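Local coordinates for glucosidase 2 subunit beta (Schizosaccharomyces pombe, PDB 4XQM), which helps glucosidase II trim glucose from N-glycans in the endoplasmic reticulum, retaining the catalytic subunit there and recognising mannose-rich glycans through its MRH lectin domain, at residues V26-I31 against C81-K86; G34-Q39 against L44-G49. All blocks are in the same frame, centred on the assembly; numbering follows the deposited sequence.

Interaction 1. Residues V26-I31 against C81-K86. With MAN (alpha-D-mannopyranose), chain B.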
ATOM      1  N   VAL A  26      -0.713   4.436  -3.440  1.00 10.88           N
ATOM      2  CA  VAL A  26      -1.706   3.454  -3.018  1.00 10.34           C
ATOM      3  C   VAL A  26      -3.083   4.089  -3.083  1.00 12.31           C
ATOM      4  O   VAL A  26      -3.247   5.235  -2.655  1.00 11.65           O
ATOM      5  CB  VAL A  26      -1.456   2.992  -1.573  1.00 10.95           C
ATOM      6  CG1 VAL A  26      -2.519   2.001  -1.148  1.00 13.52           C
ATOM      7  CG2 VAL A  26      -0.065   2.364  -1.457  1.00 12.06           C
ATOM      8  N   PHE A  27      -4.058   3.352  -3.615  1.00 11.71           N
ATOM      9  CA  PHE A  27      -5.450   3.825  -3.687  1.00 13.67           C
ATOM     10  C   PHE A  27      -6.453   2.867  -3.051  1.00 15.83           C
ATOM     11  O   PHE A  27      -6.225   1.643  -2.972  1.00 11.98           O
ATOM     12  CB  PHE A  27      -5.891   4.057  -5.134  1.00 13.02           C
ATOM     13  CG  PHE A  27      -5.171   5.177  -5.820  1.00 13.56           C
ATOM     14  CD1 PHE A  27      -3.981   4.932  -6.487  1.00 19.57           C
ATOM     15  CD2 PHE A  27      -5.703   6.456  -5.831  1.00 19.98           C
ATOM     16  CE1 PHE A  27      -3.308   5.957  -7.133  1.00 24.98           C
ATOM     17  CE2 PHE A  27      -5.031   7.491  -6.476  1.00 21.54           C
ATOM     18  CZ  PHE A  27      -3.835   7.235  -7.122  1.00 19.30           C
ATOM     19  N   GLN A  28      -7.574   3.441  -2.621  1.00 10.68           N
ATOM     20  CA  GLN A  28      -8.732   2.694  -2.150  1.00 11.21           C
ATOM     21  C   GLN A  28      -9.884   3.219  -2.992  1.00 11.93           C
ATOM     22  O   GLN A  28     -10.307   4.367  -2.794  1.00 11.86           O
ATOM     23  CB  GLN A  28      -8.982   3.006  -0.675  1.00 10.68           C
ATOM     24  CG  GLN A  28     -10.225   2.339  -0.073  1.00 11.95           C
ATOM     25  CD  GLN A  28     -10.657   3.022   1.196  1.00 14.13           C
ATOM     26  OE1 GLN A  28     -11.040   4.195   1.174  1.00 14.59           O
ATOM     27  NE2 GLN A  28     -10.601   2.299   2.316  1.00 10.70           N
ATOM     28  N   ASP A  29     -10.376   2.399  -3.926  1.00 10.93           N
ATOM     29  CA  ASP A  29     -11.239   2.892  -5.006  1.00 14.05           C
ATOM     30  C   ASP A  29     -10.549   4.112  -5.628  1.00 14.28           C
ATOM     31  O   ASP A  29      -9.372   4.013  -5.991  1.00 13.89           O
ATOM     32  CB  ASP A  29     -12.661   3.183  -4.502  1.00 13.90           C
ATOM     33  CG  ASP A  29     -13.393   1.920  -4.091  1.00 16.25           C
ATOM     34  OD1 ASP A  29     -13.092   0.857  -4.689  1.00 15.14           O
ATOM     35  OD2 ASP A  29     -14.277   1.987  -3.197  1.00 14.87           O
ATOM     36  N   SER A  30     -11.227   5.254  -5.724  1.00 16.05           N
ATOM     37  CA  SER A  30     -10.579   6.437  -6.310  1.00 16.38           C
ATOM     38  C   SER A  30      -9.894   7.359  -5.291  1.00 15.18           C
ATOM     39  O   SER A  30      -9.426   8.449  -5.639  1.00 17.72           O
ATOM     40  CB  SER A  30     -11.575   7.228  -7.156  1.00 20.27           C
ATOM     41  OG  SER A  30     -11.878   6.503  -8.334  1.00 23.66           O
ATOM     42  N   ILE A  31      -9.825   6.919  -4.039  1.00 12.20           N
ATOM     43  CA  ILE A  31      -9.228   7.722  -2.980  1.00 13.53           C
ATOM     44  C   ILE A  31      -7.721   7.467  -2.851  1.00 15.19           C
ATOM     45  O   ILE A  31      -7.291   6.312  -2.758  1.00 14.66           O
ATOM     46  CB  ILE A  31      -9.920   7.438  -1.629  1.00 12.15           C
ATOM     47  CG1 ILE A  31     -11.431   7.676  -1.738  1.00 15.35           C
ATOM     48  CG2 ILE A  31      -9.313   8.305  -0.529  1.00 12.61           C
ATOM     49  CD1 ILE A  31     -12.202   7.284  -0.476  1.00 18.90           C
ATOM     50  N   CYS A  81      -8.195   6.070   9.010  1.00 11.92           N
ATOM     51  CA  CYS A  81      -7.419   6.594   7.885  1.00 11.37           C
ATOM     52  C   CYS A  81      -5.915   6.372   7.976  1.00 14.34           C
ATOM     53  O   CYS A  81      -5.125   7.053   7.312  1.00 14.14           O
ATOM     54  CB  CYS A  81      -7.799   8.052   7.591  1.00 14.27           C
ATOM     55  SG  CYS A  81      -9.445   8.128   6.857  1.00 12.84           S
ATOM     56  N   GLU A  82      -5.534   5.380   8.779  1.00 13.59           N
ATOM     57  CA  GLU A  82      -4.167   4.883   8.813  1.00 17.86           C
ATOM     58  C   GLU A  82      -4.248   3.413   8.399  1.00 17.46           C
ATOM     59  O   GLU A  82      -4.846   2.600   9.106  1.00 16.66           O
ATOM     60  CB  GLU A  82      -3.578   5.029  10.227  1.00 18.37           C
ATOM     61  CG  GLU A  82      -3.614   6.454  10.802  1.00 23.76           C
ATOM     62  CD  GLU A  82      -3.135   6.530  12.255  1.00 30.34           C
ATOM     63  OE1 GLU A  82      -2.321   5.672  12.671  1.00 33.59           O
ATOM     64  OE2 GLU A  82      -3.575   7.449  12.985  1.00 32.53           O
ATOM     65  N   TYR A  83      -3.669   3.070   7.250  1.00 13.48           N
ATOM     66  CA  TYR A  83      -3.845   1.740   6.695  1.00 13.10           C
ATOM     67  C   TYR A  83      -2.562   0.923   6.822  1.00 14.29           C
ATOM     68  O   TYR A  83      -1.480   1.399   6.475  1.00 17.02           O
ATOM     69  CB  TYR A  83      -4.255   1.843   5.226  1.00 12.78           C
ATOM     70  CG  TYR A  83      -5.493   2.693   5.028  1.00 13.01           C
ATOM     71  CD1 TYR A  83      -5.402   4.084   4.948  1.00 10.21           C
ATOM     72  CD2 TYR A  83      -6.749   2.110   4.954  1.00 13.09           C
ATOM     73  CE1 TYR A  83      -6.539   4.868   4.784  1.00 10.59           C
ATOM     74  CE2 TYR A  83      -7.897   2.880   4.791  1.00 10.51           C
ATOM     75  CZ  TYR A  83      -7.781   4.260   4.707  1.00 12.44           C
ATOM     76  OH  TYR A  83      -8.911   5.040   4.545  1.00 12.68           O
ATOM     77  N   LEU A  84      -2.678  -0.296   7.338  1.00  9.69           N
ATOM     78  CA  LEU A  84      -1.529  -1.196   7.378  1.00 12.27           C
ATOM     79  C   LEU A  84      -1.786  -2.288   6.350  1.00 10.87           C
ATOM     80  O   LEU A  84      -2.766  -3.029   6.453  1.00 12.53           O
ATOM     81  CB  LEU A  84      -1.361  -1.806   8.776  1.00 11.62           C
ATOM     82  CG  LEU A  84      -1.216  -0.801   9.917  1.00 17.03           C
ATOM     83  CD1 LEU A  84      -0.965  -1.541  11.227  1.00 21.71           C
ATOM     84  CD2 LEU A  84      -0.089   0.160   9.622  1.00 19.46           C
ATOM     85  N   ILE A  85      -0.929  -2.370   5.341  1.00 10.87           N
ATOM     86  CA  ILE A  85      -1.148  -3.312   4.246  1.00 10.55           C
ATOM     87  C   ILE A  85      -0.009  -4.305   4.198  1.00 10.78           C
ATOM     88  O   ILE A  85       1.161  -3.910   4.086  1.00 11.83           O
ATOM     89  CB  ILE A  85      -1.240  -2.580   2.894  1.00 11.91           C
ATOM     90  CG1 ILE A  85      -2.301  -1.477   2.961  1.00 12.15           C
ATOM     91  CG2 ILE A  85      -1.579  -3.566   1.780  1.00 11.15           C
ATOM     92  CD1 ILE A  85      -2.461  -0.676   1.676  1.00 11.73           C
ATOM     93  N   LYS A  86      -0.345  -5.587   4.296  1.00 10.02           N
ATOM     94  CA  LYS A  86       0.649  -6.653   4.174  1.00 11.09           C
ATOM     95  C   LYS A  86       0.579  -7.275   2.778  1.00 11.46           C
ATOM     96  O   LYS A  86      -0.516  -7.527   2.259  1.00 11.31           O
ATOM     97  CB  LYS A  86       0.426  -7.717   5.251  1.00 14.83           C
ATOM     98  CG  LYS A  86       1.514  -8.791   5.295  1.00 19.65           C
ATOM     99  CD  LYS A  86       1.380  -9.647   6.553  1.00 23.64           C
ATOM    100  CE  LYS A  86       2.243 -10.898   6.450  1.00 35.37           C
ATOM    101  NZ  LYS A  86       1.952 -11.876   7.544  1.00 39.34           N
TER
HETATM  102  C1  MAN B 501     -13.732   5.801   3.717  1.00 25.34           C
HETATM  103  C2  MAN B 501     -12.581   4.988   3.616  1.00 14.79           C
HETATM  104  C3  MAN B 501     -12.314   4.471   5.038  1.00 16.21           C
HETATM  105  C4  MAN B 501     -12.277   5.657   6.048  1.00 14.16           C
HETATM  106  C5  MAN B 501     -13.597   6.440   5.962  1.00 18.08           C
HETATM  107  C6  MAN B 501     -13.591   7.714   6.775  1.00 16.92           C
HETATM  108  O1  MAN B 501     -14.565   4.803   4.228  1.00 26.58           O
HETATM  109  O2  MAN B 501     -11.526   5.776   3.199  1.00 18.59           O
HETATM  110  O3  MAN B 501     -11.140   3.705   5.074  1.00 14.74           O
HETATM  111  O4  MAN B 501     -12.142   5.178   7.356  1.00 16.84           O
HETATM  112  O5  MAN B 501     -13.751   6.842   4.609  1.00 21.43           O
HETATM  113  O6  MAN B 501     -14.944   8.173   6.864  1.00 19.05           O
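With CG anti to the backbone N (chi1 177°) and the chain extended beyond it, Q28 carries its amide to O2 and O3 of a bound mannose, where it meets Y83, whose CG is anti to the carbonyl carbon (chi1 -55°). Q28 uses both ends of the amide: OE1 accepts from O2 of the mannose at 2.6 Å, while NE2 donates to O3 of the mannose at 3.1 Å along a nearly straight bond of 171°. The O3 atom lies at the edge of the Y83 ring, in its plane, and takes a second bond from Y83 OH at 2.7 Å. Two adjacent sugar hydroxyls are therefore read by one amide and one phenol, whose side chains touch obliquely where Q28 NE2 is 3.7 Å from Y83 CE2. Y18 OH also bonds Q28 NE2 and R58 NE bonds Y83 OH, which helps to hold both groups in place; E77, Y16 and R58 complete the polar grip on mannose. C81, in a disulfide with C52, lays SG 3.8 Å from C4 of the sugar. Deeper in the domain the contact is purely apolar, V26 CG1 against I85 CD1 at 3.9 Å, the two side chains sliding past each other in opposite directions. Strands 25-28 and 82-89 thus face each other across the buried interior of the MRH domain without sharing backbone bonds; L33 of strand 31-40 packs against V26, Q28 and Y83, and strands 59-66 and 71-77 flank I85.

Interaction 2. Residues G34-Q39 against L44-G49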
ATOM      1  N   GLY A  34      -1.940   7.435  -0.233  1.00 11.42           N
ATOM      2  CA  GLY A  34      -0.631   8.008  -0.009  1.00 13.21           C
ATOM      3  C   GLY A  34       0.286   7.862  -1.202  1.00 13.72           C
ATOM      4  O   GLY A  34       0.084   6.982  -2.043  1.00 12.00           O
ATOM      5  N   ASN A  35       1.290   8.731  -1.255  1.00 14.47           N
ATOM      6  CA  ASN A  35       2.345   8.672  -2.250  1.00 17.49           C
ATOM      7  C   ASN A  35       3.596   8.124  -1.600  1.00 16.23           C
ATOM      8  O   ASN A  35       3.838   8.360  -0.416  1.00 16.39           O
ATOM      9  CB  ASN A  35       2.596  10.075  -2.799  1.00 20.04           C
ATOM     10  CG  ASN A  35       1.305  10.811  -3.105  1.00 26.43           C
ATOM     11  OD1 ASN A  35       0.381  10.237  -3.686  1.00 31.02           O
ATOM     12  ND2 ASN A  35       1.224  12.077  -2.704  1.00 26.22           N
ATOM     13  N   PHE A  36       4.410   7.394  -2.361  1.00 14.24           N
ATOM     14  CA  PHE A  36       5.581   6.772  -1.771  1.00 12.56           C
ATOM     15  C   PHE A  36       6.548   7.799  -1.195  1.00 15.16           C
ATOM     16  O   PHE A  36       6.983   8.712  -1.907  1.00 19.20           O
ATOM     17  CB  PHE A  36       6.334   5.905  -2.788  1.00 13.29           C
ATOM     18  CG  PHE A  36       7.617   5.335  -2.238  1.00 13.83           C
ATOM     19  CD1 PHE A  36       7.589   4.279  -1.331  1.00 14.51           C
ATOM     20  CD2 PHE A  36       8.854   5.871  -2.589  1.00 14.46           C
ATOM     21  CE1 PHE A  36       8.762   3.755  -0.806  1.00 12.35           C
ATOM     22  CE2 PHE A  36      10.027   5.347  -2.065  1.00 15.93           C
ATOM     23  CZ  PHE A  36       9.981   4.288  -1.167  1.00 15.09           C
ATOM     24  N   ALA A  37       6.911   7.618   0.073  1.00 14.80           N
ATOM     25  CA  ALA A  37       7.754   8.575   0.784  1.00 15.41           C
ATOM     26  C   ALA A  37       9.124   8.021   1.164  1.00 18.59           C
ATOM     27  O   ALA A  37      10.147   8.678   0.943  1.00 20.03           O
ATOM     28  CB  ALA A  37       7.025   9.087   2.027  1.00 15.30           C
ATOM     29  N   SER A  38       9.149   6.829   1.760  1.00 16.59           N
ATOM     30  CA  SER A  38      10.396   6.243   2.245  1.00 15.96           C
ATOM     31  C   SER A  38      10.289   4.729   2.403  1.00 15.68           C
ATOM     32  O   SER A  38       9.186   4.166   2.407  1.00 15.15           O
ATOM     33  CB  SER A  38      10.780   6.859   3.592  1.00 18.51           C
ATOM     34  OG  SER A  38       9.787   6.567   4.565  1.00 20.14           O
ATOM     35  N   GLN A  39      11.438   4.075   2.539  1.00 15.34           N
ATOM     36  CA  GLN A  39      11.452   2.636   2.784  1.00 16.56           C
ATOM     37  C   GLN A  39      12.504   2.286   3.817  1.00 20.72           C
ATOM     38  O   GLN A  39      13.627   2.799   3.774  1.00 20.72           O
ATOM     39  CB  GLN A  39      11.700   1.850   1.494  1.00 13.20           C
ATOM     40  CG  GLN A  39      11.713   0.337   1.704  1.00 14.22           C
ATOM     41  CD  GLN A  39      11.907  -0.423   0.413  1.00 16.31           C
ATOM     42  OE1 GLN A  39      11.943   0.174  -0.664  1.00 18.18           O
ATOM     43  NE2 GLN A  39      12.022  -1.746   0.509  1.00 16.17           N
ATOM     44  N   LEU A  44       7.420  -0.124   3.227  1.00 10.97           N
ATOM     45  CA  LEU A  44       7.283   1.050   2.361  1.00 11.49           C
ATOM     46  C   LEU A  44       6.240   1.998   2.947  1.00 12.50           C
ATOM     47  O   LEU A  44       5.073   1.609   3.135  1.00 14.30           O
ATOM     48  CB  LEU A  44       6.859   0.639   0.950  1.00 11.48           C
ATOM     49  CG  LEU A  44       7.894   0.008   0.010  1.00 13.48           C
ATOM     50  CD1 LEU A  44       8.316  -1.398   0.448  1.00 15.42           C
ATOM     51  CD2 LEU A  44       7.362   0.006  -1.428  1.00 15.36           C
ATOM     52  N   LYS A  45       6.640   3.239   3.223  1.00 12.19           N
ATOM     53  CA  LYS A  45       5.708   4.220   3.762  1.00 12.42           C
ATOM     54  C   LYS A  45       5.155   5.098   2.655  1.00 14.47           C
ATOM     55  O   LYS A  45       5.914   5.725   1.905  1.00 14.73           O
ATOM     56  CB  LYS A  45       6.376   5.088   4.838  1.00 15.42           C
ATOM     57  CG  LYS A  45       6.789   4.301   6.072  1.00 19.57           C
ATOM     58  CD  LYS A  45       7.372   5.219   7.148  1.00 27.64           C
ATOM     59  CE  LYS A  45       7.704   4.444   8.413  1.00 34.62           C
ATOM     60  NZ  LYS A  45       7.799   5.359   9.583  1.00 39.62           N
ATOM     61  N   TYR A  46       3.828   5.150   2.574  1.00 13.40           N
ATOM     62  CA  TYR A  46       3.133   6.028   1.644  1.00 12.99           C
ATOM     63  C   TYR A  46       2.426   7.104   2.472  1.00 15.32           C
ATOM     64  O   TYR A  46       1.766   6.793   3.466  1.00 13.00           O
ATOM     65  CB  TYR A  46       2.103   5.236   0.821  1.00 11.79           C
ATOM     66  CG  TYR A  46       2.691   4.294  -0.206  1.00 12.24           C
ATOM     67  CD1 TYR A  46       3.229   3.059   0.168  1.00 10.72           C
ATOM     68  CD2 TYR A  46       2.694   4.629  -1.555  1.00 11.10           C
ATOM     69  CE1 TYR A  46       3.768   2.193  -0.786  1.00 11.45           C
ATOM     70  CE2 TYR A  46       3.221   3.771  -2.511  1.00 10.83           C
ATOM     71  CZ  TYR A  46       3.753   2.560  -2.122  1.00 12.72           C
ATOM     72  OH  TYR A  46       4.275   1.724  -3.087  1.00 10.20           O
ATOM     73  N   GLU A  47       2.567   8.368   2.072  1.00 13.27           N
ATOM     74  CA  GLU A  47       2.116   9.490   2.905  1.00 14.23           C
ATOM     75  C   GLU A  47       1.302  10.525   2.124  1.00 16.54           C
ATOM     76  O   GLU A  47       1.255  10.492   0.889  1.00 16.09           O
ATOM     77  CB  GLU A  47       3.333  10.147   3.583  1.00 15.44           C
ATOM     78  CG  GLU A  47       4.121   9.187   4.441  1.00 20.02           C
ATOM     79  CD  GLU A  47       5.339   9.820   5.085  1.00 23.34           C
ATOM     80  OE1 GLU A  47       5.610  11.014   4.822  1.00 22.18           O
ATOM     81  OE2 GLU A  47       6.024   9.113   5.857  1.00 27.01           O
ATOM     82  N   ASN A  48       0.669  11.441   2.858  1.00 14.71           N
ATOM     83  CA  ASN A  48      -0.017  12.597   2.274  1.00 16.94           C
ATOM     84  C   ASN A  48      -1.154  12.245   1.326  1.00 15.78           C
ATOM     85  O   ASN A  48      -1.314  12.864   0.272  1.00 18.34           O
ATOM     86  CB  ASN A  48       0.980  13.533   1.571  1.00 16.63           C
ATOM     87  CG  ASN A  48       2.264  13.693   2.342  1.00 20.72           C
ATOM     88  OD1 ASN A  48       3.351  13.480   1.804  1.00 22.91           O
ATOM     89  ND2 ASN A  48       2.152  14.054   3.615  1.00 17.12           N
ATOM     90  N   GLY A  49      -1.959  11.261   1.712  1.00 11.96           N
ATOM     91  CA  GLY A  49      -3.137  10.907   0.947  1.00 13.12           C
ATOM     92  C   GLY A  49      -4.273  11.898   1.166  1.00 14.06           C
ATOM     93  O   GLY A  49      -4.086  12.949   1.794  1.00 14.03           O
TER
HETATM   94  O   HOH W   1       3.564  13.003  -1.000  1.00 28.85           O
HETATM   95  O   HOH W   2       8.734   8.691   5.651  1.00 21.92           O
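F36 turns its ring edge toward one face of the Y46 ring in a T-shaped stack, centroids 5.8 Å apart and planes at 72°. F36 takes this place with CG anti to the backbone N (chi1 175°), and CE1 reaches on to L44 CG at 3.9 Å. G34 brings its CA within 3.2 Å of E47 O, so the two backbones lie close here. Buried Y46 and L44 also pack on V62 and V64 of strand 59-66, and Y46 OH is bonded to V21 O. Q39 lies alongside L44, with its amide oxygen held by Y23 OH.

The face bearing N35, S38, K45 and E47 is looser and wetter. Its polar groups are joined through water: one molecule links N35 ND2 to N48 OD1, another S38 OG to E47 OE2. A37, the extra residue of the bulge, points its CB at the partner strand, 3.6 Å from E47 CD.

Between the two faces, N35 and E47 exchange backbone bonds in both directions, and K45 N donates to S38 O at 2.8 Å. K45 O receives A37 N at 2.8 Å and, weakly, S38 N at 3.4 Å. Two residues set against one make this a classic beta bulge, in an antiparallel hairpin formed by strands 31-40 and 43-48 of the MRH lectin fold.

How the interactions relate
From the N terminus the chain passes through strands 8-13 and 16-21 before strand 25-28, the opening side of interaction 1, then turns through Q28-I31 directly into strand 31-40. Interaction 2 closes next, a short hairpin loop with four residues between its segments. Only after strands 59-66 and 71-77 does the chain return as 81-86 and close the long loop of interaction 1, so interaction 2 is nested within it. The two touch where V26 N probably bonds G34 O (3.0 Å) and V26 CG2 packs on Y46 CD2 (3.6 Å). Interaction 2 joins sheet neighbours, whereas interaction 1 ties strands far apart in sheet order together beside the mannose site.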